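Local coordinates for protein putative cytochrome P450 120 (Synechocystis sp., PDB 2VE3) that probably works as a heme-dependent monooxygenase of the cytochrome P450 family and binds retinoic acid, at residues F266-G271 with Q420-V425; V307-L312 with F379-F384; D354-P359 with P364-P369. All blocks are in the same frame, centred on the assembly; numbering follows the deposited sequence.

Contact 1: residues F266-G271 with Q420-V425; sequences FCLLLG and QNLELV
No flat group lies between Leu268 and its partners Leu422 and Leu424, so aromatic stacking plays no part in joining them. The ring on this turn of the helix, Phe266, is turned to other neighbours: Leu270 CG lies 3.6 Å above one face of the Phe266 ring, displaced toward its rim, while Ala405 and Ile409 of helix 394-411 and Leu308 of helix 302-314 also touch this side chain. The amide oxygen of Asn421 turns back on its own loop. OD1 accepts a hydrogen bond from the backbone N of Glu423 at 3.1 Å, with the donor standing 47° out of the carbonyl plane, and this closes an Asx turn.

The contact itself is carried by the two methyl branches of Leu268, each meeting a different leucine. CD1 of Leu268 touches CD2 of Leu422 at 3.7 Å, with CD1 of Leu422 a little farther off. The second branch, Leu268 CD2, comes within 3.8 Å of Leu424 CD2. With CG of Leu268 opposite the backbone N (chi1 179°), the branch point is carried toward 420-425, and the two methyls reach different partners. Between the two leucines Glu423 points away from the helix. The backbones stay well apart, Leu268 CA and Leu422 CA being 8.1 Å from each other, and no hydrogen bond crosses the small interface of 135 Å². Leu416 of strand 412-416 packs on Leu268 as well.

Such packing joins the end of helix 241-272, the long central helix of the P450 fold, to the start of the two-stranded antiparallel hairpin 424-426/430-432 near the C-terminus.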
loop_
_atom_site.group_PDB
_atom_site.type_symbol
_atom_site.label_atom_id
_atom_site.label_comp_id
_atom_site.label_asym_id
_atom_site.label_seq_id
_atom_site.Cartn_x
_atom_site.Cartn_y
_atom_site.Cartn_z
ATOM N N PHE A 266 7.044 10.838 1.214
ATOM C CA PHE A 266 7.821 11.659 0.267
ATOM C C PHE A 266 7.863 13.122 0.705
ATOM O O PHE A 266 8.889 13.808 0.571
ATOM C CB PHE A 266 7.232 11.563 -1.153
ATOM C CG PHE A 266 7.911 12.461 -2.157
ATOM C CD1 PHE A 266 9.017 12.009 -2.879
ATOM C CD2 PHE A 266 7.461 13.768 -2.359
ATOM C CE1 PHE A 266 9.660 12.839 -3.786
ATOM C CE2 PHE A 266 8.117 14.622 -3.268
ATOM C CZ PHE A 266 9.214 14.141 -3.982
ATOM N N CYS A 267 6.728 13.609 1.195
ATOM C CA CYS A 267 6.637 14.984 1.673
ATOM C C CYS A 267 7.423 15.138 2.963
ATOM O O CYS A 267 8.071 16.158 3.180
ATOM C CB CYS A 267 5.181 15.397 1.902
ATOM S SG CYS A 267 4.203 15.514 0.430
ATOM N N LEU A 268 7.344 14.134 3.825
ATOM C CA LEU A 268 8.161 14.100 5.021
ATOM C C LEU A 268 9.656 14.104 4.660
ATOM O O LEU A 268 10.391 15.023 5.056
ATOM C CB LEU A 268 7.787 12.891 5.895
ATOM C CG LEU A 268 8.526 12.609 7.210
ATOM C CD1 LEU A 268 8.592 13.826 8.119
ATOM C CD2 LEU A 268 7.889 11.421 7.943
ATOM N N LEU A 269 10.094 13.114 3.888
ATOM C CA LEU A 269 11.538 12.941 3.602
ATOM C C LEU A 269 12.205 14.004 2.727
ATOM O O LEU A 269 13.352 14.394 2.963
ATOM C CB LEU A 269 11.818 11.544 3.058
ATOM C CG LEU A 269 11.535 10.439 4.071
ATOM C CD1 LEU A 269 11.394 9.048 3.379
ATOM C CD2 LEU A 269 12.634 10.445 5.111
ATOM N N LEU A 270 11.500 14.469 1.713
ATOM C CA LEU A 270 12.077 15.498 0.844
ATOM C C LEU A 270 11.866 16.846 1.493
ATOM O O LEU A 270 12.460 17.827 1.085
ATOM C CB LEU A 270 11.484 15.432 -0.560
ATOM C CG LEU A 270 12.118 14.458 -1.576
ATOM C CD1 LEU A 270 13.466 14.926 -2.050
ATOM C CD2 LEU A 270 12.198 13.001 -1.076
ATOM N N GLY A 271 11.025 16.866 2.528
ATOM C CA GLY A 271 10.910 18.005 3.443
ATOM C C GLY A 271 12.172 18.207 4.266
ATOM O O GLY A 271 12.610 19.343 4.470
ATOM N N GLN A 420 6.681 19.989 15.851
ATOM C CA GLN A 420 5.589 19.025 15.652
ATOM C C GLN A 420 6.137 17.634 15.902
ATOM O O GLN A 420 7.348 17.439 15.935
ATOM C CB GLN A 420 4.979 19.129 14.260
ATOM C CG GLN A 420 5.960 18.906 13.106
ATOM C CD GLN A 420 5.278 19.028 11.772
ATOM O OE1 GLN A 420 4.407 18.213 11.426
ATOM N NE2 GLN A 420 5.652 20.047 11.008
ATOM N N ASN A 421 5.249 16.677 16.126
ATOM C CA ASN A 421 5.633 15.274 16.201
ATOM C C ASN A 421 5.631 14.637 14.801
ATOM O O ASN A 421 4.575 14.501 14.182
ATOM C CB ASN A 421 4.677 14.519 17.138
ATOM C CG ASN A 421 5.265 13.250 17.646
ATOM O OD1 ASN A 421 6.315 12.826 17.192
ATOM N ND2 ASN A 421 4.604 12.634 18.602
ATOM N N LEU A 422 6.817 14.285 14.303
ATOM C CA LEU A 422 6.988 13.654 12.987
ATOM C C LEU A 422 7.060 12.141 13.152
ATOM O O LEU A 422 7.276 11.401 12.192
ATOM C CB LEU A 422 8.256 14.163 12.299
ATOM C CG LEU A 422 8.340 15.641 11.912
ATOM C CD1 LEU A 422 9.763 16.045 11.467
ATOM C CD2 LEU A 422 7.314 15.982 10.828
ATOM N N GLU A 423 6.870 11.690 14.384
ATOM C CA GLU A 423 6.888 10.268 14.716
ATOM C C GLU A 423 5.779 9.520 13.979
ATOM O O GLU A 423 4.668 10.033 13.817
ATOM C CB GLU A 423 6.720 10.093 16.221
ATOM C CG GLU A 423 7.392 8.862 16.790
ATOM C CD GLU A 423 8.892 9.041 16.950
ATOM O OE1 GLU A 423 9.407 10.101 16.516
ATOM O OE2 GLU A 423 9.548 8.123 17.505
ATOM N N LEU A 424 6.081 8.297 13.555
ATOM C CA LEU A 424 5.215 7.569 12.636
ATOM C C LEU A 424 4.310 6.571 13.349
ATOM O O LEU A 424 4.778 5.708 14.103
ATOM C CB LEU A 424 6.048 6.868 11.548
ATOM C CG LEU A 424 6.876 7.709 10.564
ATOM C CD1 LEU A 424 7.804 6.804 9.738
ATOM C CD2 LEU A 424 6.005 8.570 9.659
ATOM N N VAL A 425 3.007 6.703 13.124
ATOM C CA VAL A 425 2.033 5.721 13.608
ATOM C C VAL A 425 1.490 4.946 12.421
ATOM O O VAL A 425 1.507 5.450 11.306
ATOM C CB VAL A 425 0.871 6.366 14.434
ATOM C CG1 VAL A 425 1.392 6.833 15.804
ATOM C CG2 VAL A 425 0.263 7.520 13.706
#

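Contact 2: residues V307-L312 with F379-F384; sequences VLQEVL and FAHVPF. With HEM (protoporphyrin IX containing Fe), chain C.
Leu312 and Phe384 meet at a slant, the leucine bringing one methyl to the far end of the ring: Leu312 CD1 lies 3.7 Å from Phe384 CZ. The other methyl turns to the cofactor, with Leu312 CD2 3.8 Å from CBB of the heme vinyl group. Nearer the backbone, Leu312 CB packs on Pro383 CB at 3.9 Å. The leucine thus fills the corner between proline, phenylalanine and porphyrin. Phe384, with CG opposite its own carbonyl carbon (chi1 -58°), leans along the pyrrole that bears this vinyl, and its CE1 comes 3.6 Å from heme C3B.

One turn earlier on the helix, the amide of Gln309 stands almost upright against the imidazole of His381, their planes 77° apart. The glutamine chain is folded back at chi2 (-73°), which lays the amide beside the ring, and Gln309 OE1 is held by Arg398 of helix 394-411. The backbone carbonyl of Gln309 lies at the imidazole's edge, near its plane. One ring face is covered by Pro383, whose CD sits 3.6 Å above the centre of the His381 ring; Phe367 and His350 also meet that ring.

Phe384 opens the cysteine loop of the P450 fold, its backbone hydrogen-bonded to that of Cys391, the probable axial ligand of the heme iron. Polar side chains thus gather around Gln309 and His381. Those bordering the heme are apolar, although Pro383 O faces heme methyl CMB at 3.1 Å, consistent with a hydrophobic side-chain lining beside the proximal ligand.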
loop_
_atom_site.group_PDB
_atom_site.type_symbol
_atom_site.label_atom_id
_atom_site.label_comp_id
_atom_site.label_asym_id
_atom_site.label_seq_id
_atom_site.Cartn_x
_atom_site.Cartn_y
_atom_site.Cartn_z
ATOM N N VAL A 307 15.088 8.077 -5.733
ATOM C CA VAL A 307 14.512 8.696 -4.525
ATOM C C VAL A 307 13.246 7.929 -4.107
ATOM O O VAL A 307 13.015 7.655 -2.914
ATOM C CB VAL A 307 14.212 10.185 -4.800
ATOM C CG1 VAL A 307 13.421 10.821 -3.664
ATOM C CG2 VAL A 307 15.503 10.935 -5.054
ATOM N N LEU A 308 12.440 7.561 -5.095
ATOM C CA LEU A 308 11.162 6.924 -4.816
ATOM C C LEU A 308 11.337 5.473 -4.352
ATOM O O LEU A 308 10.653 5.050 -3.422
ATOM C CB LEU A 308 10.190 7.098 -5.993
ATOM C CG LEU A 308 9.783 8.536 -6.325
ATOM C CD1 LEU A 308 8.937 8.587 -7.605
ATOM C CD2 LEU A 308 9.038 9.223 -5.169
ATOM N N GLN A 309 12.306 4.751 -4.927
ATOM C CA GLN A 309 12.741 3.459 -4.372
ATOM C C GLN A 309 13.149 3.569 -2.891
ATOM O O GLN A 309 12.838 2.687 -2.082
ATOM C CB GLN A 309 13.933 2.870 -5.165
ATOM C CG GLN A 309 13.638 2.385 -6.627
ATOM C CD GLN A 309 12.849 1.090 -6.682
ATOM O OE1 GLN A 309 11.649 1.058 -6.381
ATOM N NE2 GLN A 309 13.511 0.016 -7.082
ATOM N N GLU A 310 13.855 4.650 -2.555
ATOM C CA GLU A 310 14.382 4.843 -1.210
ATOM C C GLU A 310 13.345 5.349 -0.182
ATOM O O GLU A 310 13.416 4.986 1.000
ATOM C CB GLU A 310 15.652 5.722 -1.245
ATOM C CG GLU A 310 16.243 6.120 0.113
ATOM C CD GLU A 310 16.750 4.959 0.952
ATOM O OE1 GLU A 310 16.479 3.781 0.629
ATOM O OE2 GLU A 310 17.440 5.230 1.958
ATOM N N VAL A 311 12.393 6.166 -0.631
ATOM C CA VAL A 311 11.218 6.524 0.202
ATOM C C VAL A 311 10.494 5.241 0.641
ATOM O O VAL A 311 10.302 5.017 1.838
ATOM C CB VAL A 311 10.236 7.510 -0.526
ATOM C CG1 VAL A 311 8.926 7.619 0.215
ATOM C CG2 VAL A 311 10.836 8.899 -0.649
ATOM N N LEU A 312 10.119 4.397 -0.325
ATOM C CA LEU A 312 9.425 3.116 -0.066
ATOM C C LEU A 312 10.257 2.152 0.778
ATOM O O LEU A 312 9.710 1.293 1.485
ATOM C CB LEU A 312 9.040 2.421 -1.390
ATOM C CG LEU A 312 8.050 3.117 -2.346
ATOM C CD1 LEU A 312 7.850 2.310 -3.614
ATOM C CD2 LEU A 312 6.709 3.437 -1.693
ATOM N N PHE A 379 15.150 -10.232 -3.070
ATOM C CA PHE A 379 14.100 -10.083 -2.026
ATOM C C PHE A 379 14.533 -9.236 -0.832
ATOM O O PHE A 379 14.044 -9.412 0.291
ATOM C CB PHE A 379 13.546 -11.448 -1.575
ATOM C CG PHE A 379 12.943 -12.262 -2.693
ATOM C CD1 PHE A 379 11.772 -11.845 -3.325
ATOM C CD2 PHE A 379 13.548 -13.444 -3.116
ATOM C CE1 PHE A 379 11.206 -12.594 -4.365
ATOM C CE2 PHE A 379 12.986 -14.213 -4.159
ATOM C CZ PHE A 379 11.816 -13.780 -4.779
ATOM N N ALA A 380 15.426 -8.291 -1.114
ATOM C CA ALA A 380 15.991 -7.387 -0.123
ATOM C C ALA A 380 15.197 -6.062 -0.039
ATOM O O ALA A 380 15.097 -5.427 1.021
ATOM C CB ALA A 380 17.459 -7.125 -0.473
ATOM N N HIS A 381 14.648 -5.657 -1.180
ATOM C CA HIS A 381 13.793 -4.493 -1.305
ATOM C C HIS A 381 12.447 -5.063 -1.755
ATOM O O HIS A 381 12.279 -5.477 -2.900
ATOM C CB HIS A 381 14.401 -3.547 -2.339
ATOM C CG HIS A 381 13.653 -2.262 -2.532
ATOM N ND1 HIS A 381 13.621 -1.263 -1.584
ATOM C CD2 HIS A 381 12.962 -1.790 -3.594
ATOM C CE1 HIS A 381 12.911 -0.248 -2.038
ATOM N NE2 HIS A 381 12.506 -0.540 -3.258
ATOM N N VAL A 382 11.506 -5.142 -0.817
ATOM C CA VAL A 382 10.201 -5.740 -1.070
ATOM C C VAL A 382 8.993 -4.874 -0.642
ATOM O O VAL A 382 8.100 -5.370 0.055
ATOM C CB VAL A 382 10.097 -7.156 -0.450
ATOM C CG1 VAL A 382 10.992 -8.152 -1.219
ATOM C CG2 VAL A 382 10.407 -7.146 1.068
ATOM N N PRO A 383 8.941 -3.606 -1.096
ATOM C CA PRO A 383 7.832 -2.692 -0.761
ATOM C C PRO A 383 6.494 -3.164 -1.386
ATOM O O PRO A 383 5.428 -2.855 -0.867
ATOM C CB PRO A 383 8.279 -1.354 -1.369
ATOM C CG PRO A 383 9.198 -1.763 -2.522
ATOM C CD PRO A 383 9.920 -2.975 -2.014
ATOM N N PHE A 384 6.574 -3.928 -2.480
ATOM C CA PHE A 384 5.398 -4.487 -3.165
ATOM C C PHE A 384 5.256 -5.998 -2.977
ATOM O O PHE A 384 4.468 -6.647 -3.679
ATOM C CB PHE A 384 5.430 -4.147 -4.660
ATOM C CG PHE A 384 5.488 -2.661 -4.943
ATOM C CD1 PHE A 384 4.347 -1.857 -4.800
ATOM C CD2 PHE A 384 6.688 -2.057 -5.319
ATOM C CE1 PHE A 384 4.394 -0.485 -5.060
ATOM C CE2 PHE A 384 6.742 -0.681 -5.580
ATOM C CZ PHE A 384 5.597 0.099 -5.450
HETATM C CHA HEM C . -0.758 -6.601 -3.099
HETATM C CHB HEM C . 2.114 -3.043 -1.448
HETATM C CHC HEM C . -0.304 0.194 -4.159
HETATM C CHD HEM C . -3.500 -3.209 -5.372
HETATM C C1A HEM C . 0.255 -5.943 -2.414
HETATM C C2A HEM C . 1.242 -6.525 -1.523
HETATM C C3A HEM C . 2.042 -5.532 -1.086
HETATM C C4A HEM C . 1.571 -4.297 -1.663
HETATM C CMA HEM C . 3.236 -5.634 -0.119
HETATM C CAA HEM C . 1.373 -8.032 -1.198
HETATM C CBA HEM C . 0.606 -8.436 0.058
HETATM C CGA HEM C . 0.672 -9.945 0.160
HETATM O O1A HEM C . 1.812 -10.473 0.316
HETATM O O2A HEM C . -0.403 -10.611 0.090
HETATM C C1B HEM C . 1.738 -1.866 -2.069
HETATM C C2B HEM C . 2.421 -0.583 -1.983
HETATM C C3B HEM C . 1.755 0.311 -2.742
HETATM C C4B HEM C . 0.632 -0.381 -3.319
HETATM C CMB HEM C . 3.704 -0.337 -1.158
HETATM C CAB HEM C . 2.047 1.828 -2.981
HETATM C CBB HEM C . 3.286 2.340 -3.059
HETATM C C1C HEM C . -1.359 -0.437 -4.774
HETATM C C2C HEM C . -2.278 0.152 -5.726
HETATM C C3C HEM C . -3.170 -0.787 -6.070
HETATM C C4C HEM C . -2.840 -2.000 -5.319
HETATM C CMC HEM C . -2.193 1.606 -6.268
HETATM C CAC HEM C . -4.333 -0.656 -7.094
HETATM C CBC HEM C . -5.452 0.041 -6.863
HETATM C C1D HEM C . -3.110 -4.404 -4.804
HETATM C C2D HEM C . -3.917 -5.596 -4.800
HETATM C C3D HEM C . -3.075 -6.659 -4.087
HETATM C C4D HEM C . -1.823 -6.005 -3.755
HETATM C CMD HEM C . -5.343 -5.752 -5.389
HETATM C CAD HEM C . -3.450 -8.131 -3.795
HETATM C CBD HEM C . -2.668 -9.019 -4.761
HETATM C CGD HEM C . -3.018 -10.472 -4.547
HETATM O O1D HEM C . -2.649 -11.286 -5.430
HETATM O O2D HEM C . -3.660 -10.837 -3.517
HETATM N NA HEM C . 0.487 -4.589 -2.473
HETATM N NB HEM C . 0.638 -1.701 -2.881
HETATM N NC HEM C . -1.732 -1.749 -4.535
HETATM N ND HEM C . -1.881 -4.680 -4.196
HETATM FE FE HEM C . -0.451 -3.191 -3.764
#

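Contact 3: residues D354-P359 with P364-P369; sequences DLYPDP and PERFTP
The carbonyl oxygen of Pro357 is gripped by both terminal nitrogens of Arg366, NH1 at 3.0 Å and NH2 at 3.2 Å. This arginine belongs to the sequence Pro364-Glu365-Arg366-Phe367, the PERF motif of cytochromes P450, and together with Glu310 and Arg313 of the ExxR motif it forms the family's ERR triad.

The guanidinium meets Pro357 O end-on, with the oxygen close to the guanidinium plane. Both nitrogens approach from the same face of the carbonyl, and the bond from NH1 is the straighter, with an N-H...O angle of 153°. NH2 reaches farther along the loop to Asp358 O at 2.9 Å, standing 51° above that carbonyl's plane, and also bonds to Lys361 O. Its two protons are thus spread over three backbone oxygens, a dense grip on the turn that leads from one segment to the other. NE points the other way, to Glu310, so the buried charge has an acidic partner as well as neutral carbonyls. Reach comes from the chain, extended from CG to NE, with the flat head turned across its end (chi4 -85°).

The apolar flank of the guanidinium comes from Tyr356. Its CB lies over one face of the group, 3.9 Å from Arg366 NH1, while its ring is nearly perpendicular to that plane. Farther along the same loop, its OH is hydrogen-bonded to Ala380 O. The Pro357 ring runs antiparallel alongside the arginine, its CD 3.7 Å from Arg366 NH1. A water in the guanidinium plane completes the set: it accepts from Arg366 NH1 at 3.3 Å and donates to Leu355 O at 3.2 Å.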
loop_
_atom_site.group_PDB
_atom_site.type_symbol
_atom_site.label_atom_id
_atom_site.label_comp_id
_atom_site.label_asym_id
_atom_site.label_seq_id
_atom_site.Cartn_x
_atom_site.Cartn_y
_atom_site.Cartn_z
ATOM N N ASP A 354 22.624 -5.068 7.430
ATOM C CA ASP A 354 23.422 -5.793 6.433
ATOM C C ASP A 354 22.947 -5.479 5.025
ATOM O O ASP A 354 23.750 -5.282 4.105
ATOM C CB ASP A 354 23.329 -7.308 6.656
ATOM C CG ASP A 354 23.865 -7.746 8.005
ATOM O OD1 ASP A 354 24.716 -7.041 8.577
ATOM O OD2 ASP A 354 23.441 -8.818 8.488
ATOM N N LEU A 355 21.627 -5.464 4.859
ATOM C CA LEU A 355 20.984 -5.025 3.627
ATOM C C LEU A 355 21.104 -3.518 3.392
ATOM O O LEU A 355 21.353 -3.067 2.275
ATOM C CB LEU A 355 19.503 -5.428 3.682
ATOM C CG LEU A 355 18.945 -6.545 2.793
ATOM C CD1 LEU A 355 20.006 -7.567 2.353
ATOM C CD2 LEU A 355 17.725 -7.222 3.450
ATOM N N TYR A 356 20.918 -2.743 4.453
ATOM C CA TYR A 356 20.894 -1.284 4.367
ATOM C C TYR A 356 21.815 -0.647 5.406
ATOM O O TYR A 356 21.373 -0.311 6.501
ATOM C CB TYR A 356 19.447 -0.761 4.491
ATOM C CG TYR A 356 18.547 -1.348 3.435
ATOM C CD1 TYR A 356 18.667 -0.957 2.094
ATOM C CD2 TYR A 356 17.629 -2.347 3.753
ATOM C CE1 TYR A 356 17.866 -1.514 1.115
ATOM C CE2 TYR A 356 16.822 -2.920 2.779
ATOM C CZ TYR A 356 16.941 -2.493 1.470
ATOM O OH TYR A 356 16.150 -3.031 0.509
ATOM N N PRO A 357 23.108 -0.502 5.069
ATOM C CA PRO A 357 24.077 0.124 5.980
ATOM C C PRO A 357 23.609 1.504 6.452
ATOM O O PRO A 357 23.274 2.350 5.620
ATOM C CB PRO A 357 25.338 0.234 5.117
ATOM C CG PRO A 357 25.215 -0.884 4.141
ATOM C CD PRO A 357 23.744 -0.931 3.806
ATOM N N ASP A 358 23.586 1.710 7.774
ATOM C CA ASP A 358 22.927 2.862 8.419
ATOM C C ASP A 358 21.469 2.911 7.990
ATOM O O ASP A 358 21.070 3.825 7.257
ATOM C CB ASP A 358 23.606 4.194 8.072
ATOM C CG ASP A 358 24.971 4.339 8.695
ATOM O OD1 ASP A 358 25.196 3.773 9.793
ATOM O OD2 ASP A 358 25.819 5.038 8.077
ATOM N N PRO A 359 20.666 1.932 8.450
ATOM C CA PRO A 359 19.306 1.705 7.940
ATOM C C PRO A 359 18.379 2.893 8.145
ATOM O O PRO A 359 17.399 3.048 7.422
ATOM C CB PRO A 359 18.822 0.513 8.775
ATOM C CG PRO A 359 19.673 0.564 10.033
ATOM C CD PRO A 359 21.004 0.977 9.526
ATOM N N PRO A 364 19.130 7.879 -1.379
ATOM C CA PRO A 364 18.860 7.493 -2.759
ATOM C C PRO A 364 20.021 6.792 -3.518
ATOM O O PRO A 364 19.759 5.970 -4.402
ATOM C CB PRO A 364 18.509 8.823 -3.407
ATOM C CG PRO A 364 17.840 9.571 -2.306
ATOM C CD PRO A 364 18.690 9.255 -1.117
ATOM N N GLU A 365 21.266 7.116 -3.162
ATOM C CA GLU A 365 22.466 6.543 -3.786
ATOM C C GLU A 365 22.604 5.033 -3.600
ATOM O O GLU A 365 23.500 4.440 -4.166
ATOM C CB GLU A 365 23.751 7.222 -3.272
ATOM C CG GLU A 365 23.790 8.732 -3.423
ATOM C CD GLU A 365 23.771 9.181 -4.869
ATOM O OE1 GLU A 365 24.589 8.679 -5.665
ATOM O OE2 GLU A 365 22.941 10.038 -5.215
ATOM N N ARG A 366 21.741 4.416 -2.791
ATOM C CA ARG A 366 21.728 2.962 -2.658
ATOM C C ARG A 366 21.216 2.330 -3.950
ATOM O O ARG A 366 21.561 1.193 -4.271
ATOM C CB ARG A 366 20.848 2.504 -1.480
ATOM C CG ARG A 366 21.138 3.112 -0.113
ATOM C CD ARG A 366 20.040 2.673 0.887
ATOM N NE ARG A 366 20.044 3.399 2.162
ATOM C CZ ARG A 366 20.801 3.097 3.214
ATOM N NH1 ARG A 366 21.666 2.096 3.153
ATOM N NH2 ARG A 366 20.718 3.815 4.329
ATOM N N PHE A 367 20.391 3.070 -4.687
ATOM C CA PHE A 367 19.748 2.546 -5.897
ATOM C C PHE A 367 20.412 3.030 -7.205
ATOM O O PHE A 367 19.961 2.689 -8.309
ATOM C CB PHE A 367 18.226 2.801 -5.849
ATOM C CG PHE A 367 17.561 2.128 -4.677
ATOM C CD1 PHE A 367 17.142 0.800 -4.771
ATOM C CD2 PHE A 367 17.437 2.789 -3.458
ATOM C CE1 PHE A 367 16.580 0.155 -3.693
ATOM C CE2 PHE A 367 16.876 2.152 -2.372
ATOM C CZ PHE A 367 16.446 0.819 -2.494
ATOM N N THR A 368 21.476 3.819 -7.047
ATOM C CA THR A 368 22.376 4.229 -8.136
ATOM C C THR A 368 23.033 2.969 -8.659
ATOM O O THR A 368 23.464 2.151 -7.851
ATOM C CB THR A 368 23.489 5.191 -7.601
ATOM O OG1 THR A 368 22.912 6.450 -7.255
ATOM C CG2 THR A 368 24.606 5.436 -8.630
ATOM N N PRO A 369 23.105 2.804 -10.003
ATOM C CA PRO A 369 23.725 1.704 -10.743
ATOM C C PRO A 369 24.655 0.712 -9.996
ATOM O O PRO A 369 24.422 -0.503 -10.075
ATOM C CB PRO A 369 24.462 2.455 -11.851
ATOM C CG PRO A 369 23.526 3.661 -12.137
ATOM C CD PRO A 369 22.563 3.777 -10.970
HETATM O O HOH W 1 21.750 -0.255 0.866
#

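The three contacts form a chain of neighbours with helix 302-314 in the middle. Contact 1 touches contact 2 through helix-helix packing, Leu270 CD2 lying 3.6 Å from Val307 CG1, with their centres about 17 Å apart. Contact 3, its centre about 10 Å from that of contact 2, is tied to it by two polar links, a salt bridge from Arg366 NE to Glu310 OE2 (3.2 Å) and the bond between Tyr356 OH and Ala380 O (2.7 Å). Contacts 1 and 3 do not touch. Contact 2 borders the heme, and the Phe384 side chain comes about 8 Å from the retinoic acid, whereas the Tyr356 and Leu424 side chains lie about 13 and 14 Å from the heme.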